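Local coordinates for nucleotidyl transferase (Methanothermobacter thermautotrophicus, PDB 6PLJ), which probably acts as a nucleotidyltransferase of the MobA-like family, with a likely part in pseudomurein cell wall synthesis, at residues D132-S137 against I215-I220. Numbering follows the deposited sequence.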
loop_
_atom_site.group_PDB
_atom_site.type_symbol
_atom_site.label_atom_id
_atom_site.label_comp_id
_atom_site.label_asym_id
_atom_site.label_seq_id
_atom_site.Cartn_x
_atom_site.Cartn_y
_atom_site.Cartn_z
ATOM N N ASP A 132 -2.926 -0.900 4.996
ATOM C CA ASP A 132 -2.935 -0.188 6.271
ATOM C C ASP A 132 -2.496 1.266 6.186
ATOM O O ASP A 132 -2.162 1.866 7.202
ATOM C CB ASP A 132 -2.076 -0.919 7.314
ATOM C CG ASP A 132 -0.601 -0.913 6.991
ATOM O OD1 ASP A 132 -0.172 -0.292 5.990
ATOM O OD2 ASP A 132 0.155 -1.566 7.753
ATOM N N GLN A 133 -2.523 1.840 4.988
ATOM C CA GLN A 133 -2.142 3.227 4.778
ATOM C C GLN A 133 -3.311 3.943 4.093
ATOM O O GLN A 133 -3.230 4.337 2.916
ATOM C CB GLN A 133 -0.867 3.236 3.955
ATOM C CG GLN A 133 -0.155 4.569 3.852
ATOM C CD GLN A 133 1.125 4.480 3.039
ATOM O OE1 GLN A 133 1.567 3.398 2.666
ATOM N NE2 GLN A 133 1.724 5.623 2.762
ATOM N N PRO A 134 -4.406 4.150 4.840
ATOM C CA PRO A 134 -5.671 4.543 4.223
ATOM C C PRO A 134 -5.858 6.035 3.983
ATOM O O PRO A 134 -6.886 6.406 3.435
ATOM C CB PRO A 134 -6.704 4.065 5.246
ATOM C CG PRO A 134 -6.004 4.247 6.539
ATOM C CD PRO A 134 -4.603 3.788 6.257
ATOM N N ALA A 135 -4.914 6.876 4.398
ATOM C CA ALA A 135 -5.067 8.320 4.245
ATOM C C ALA A 135 -4.416 8.872 2.992
ATOM O O ALA A 135 -4.384 10.085 2.823
ATOM C CB ALA A 135 -4.533 9.044 5.482
ATOM N N VAL A 136 -3.938 8.016 2.085
ATOM C CA VAL A 136 -3.375 8.530 0.841
ATOM C C VAL A 136 -4.537 8.988 -0.036
ATOM O O VAL A 136 -5.487 8.244 -0.244
ATOM C CB VAL A 136 -2.526 7.514 0.052
ATOM C CG1 VAL A 136 -1.750 8.253 -1.020
ATOM C CG2 VAL A 136 -1.532 6.776 0.935
ATOM N N SER A 137 -4.464 10.205 -0.557
ATOM C CA SER A 137 -5.550 10.701 -1.394
ATOM C C SER A 137 -5.489 10.085 -2.786
ATOM O O SER A 137 -4.420 9.743 -3.281
ATOM C CB SER A 137 -5.509 12.220 -1.524
ATOM O OG SER A 137 -4.369 12.641 -2.242
ATOM N N ILE A 215 -0.032 13.189 6.607
ATOM C CA ILE A 215 -0.871 12.074 7.043
ATOM C C ILE A 215 -0.860 10.938 6.000
ATOM O O ILE A 215 -1.025 9.768 6.345
ATOM C CB ILE A 215 -2.312 12.550 7.328
ATOM C CG1 ILE A 215 -3.087 11.492 8.137
ATOM C CG2 ILE A 215 -3.037 12.939 6.049
ATOM C CD1 ILE A 215 -2.564 11.303 9.532
ATOM N N GLU A 216 -0.653 11.280 4.737
ATOM C CA GLU A 216 -0.619 10.264 3.671
ATOM C C GLU A 216 0.485 9.224 3.863
ATOM O O GLU A 216 0.339 8.082 3.413
ATOM C CB GLU A 216 -0.478 10.931 2.299
ATOM C CG GLU A 216 -1.659 11.822 1.943
ATOM C CD GLU A 216 -1.620 12.314 0.509
ATOM O OE1 GLU A 216 -0.524 12.585 -0.005
ATOM O OE2 GLU A 216 -2.711 12.432 -0.092
ATOM N N LEU A 217 1.552 9.597 4.565
ATOM C CA LEU A 217 2.674 8.696 4.829
ATOM C C LEU A 217 2.430 7.732 5.985
ATOM O O LEU A 217 3.248 6.845 6.214
ATOM C CB LEU A 217 3.931 9.519 5.131
ATOM C CG LEU A 217 4.539 10.210 3.919
ATOM C CD1 LEU A 217 5.234 11.514 4.297
ATOM C CD2 LEU A 217 5.501 9.263 3.218
ATOM N N VAL A 218 1.341 7.908 6.724
ATOM C CA VAL A 218 1.127 7.138 7.939
ATOM C C VAL A 218 0.550 5.768 7.644
ATOM O O VAL A 218 -0.589 5.647 7.195
ATOM C CB VAL A 218 0.205 7.888 8.925
ATOM C CG1 VAL A 218 -0.057 7.047 10.181
ATOM C CG2 VAL A 218 0.820 9.233 9.310
ATOM N N ASN A 219 1.346 4.735 7.887
ATOM C CA ASN A 219 0.839 3.365 7.918
ATOM C C ASN A 219 0.502 3.036 9.366
ATOM O O ASN A 219 1.191 3.486 10.290
ATOM C CB ASN A 219 1.865 2.369 7.373
ATOM C CG ASN A 219 3.211 2.477 8.080
ATOM O OD1 ASN A 219 3.828 3.528 8.053
ATOM N ND2 ASN A 219 3.638 1.423 8.743
ATOM N N ILE A 220 -0.544 2.243 9.558
ATOM C CA ILE A 220 -1.018 1.879 10.892
ATOM C C ILE A 220 -0.125 0.782 11.445
ATOM O O ILE A 220 -0.305 -0.401 11.131
ATOM C CB ILE A 220 -2.488 1.470 10.893
ATOM C CG1 ILE A 220 -3.334 2.645 10.408
ATOM C CG2 ILE A 220 -2.910 1.045 12.308
ATOM C CD1 ILE A 220 -4.765 2.278 10.084
HETATM O O HOH W 1 2.712 -1.257 8.298
HETATM O O HOH W 2 -2.184 6.831 5.349
#
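Glu216 reaches from the 3-10 segment that includes 215-217 to Ser137, the N-cap of helix 138-147, and so ties two loops of a MobA-like nucleotidyltransferase fold, one following the central strand 125-130, the other preceding helix 223-236. Its OE2 takes two donors: Ser137 OG at 2.7 Å, nearly in line with the C-O bond, and Ser137 N at 2.9 Å, from above the carboxylate plane. OE1 is held by Thr140 and the backbone of Ser212. A glutamine here would probably lose the negative charge facing the helix start and turn an NH2 toward either Ser137 N or Ser212 N, leaving that N-H without its acceptor.

A side-chain amide makes the second link. Gln133 NE2 donates to Glu216 O at 2.9 Å, on a lone pair, its chain extended and CG anti to the backbone N (chi1 -169°); Met172 O is another acceptor. A backbone hydrogen bond from Ile220 N to Asp132 O (2.9 Å) joins the opposite end, where Lys52 pairs with the Asp132 carboxylate.

Apolar contacts are fewer: Ala135 CB rests 3.9 Å from Ile215 CG1, while the side chains of Pro134 and Ile220 cross near a right angle. Water bridges complete the seam: one water lies 2.6 Å from Asp132 OD2, to which it donates, and 2.9 Å from Asn219 ND2, from which it accepts.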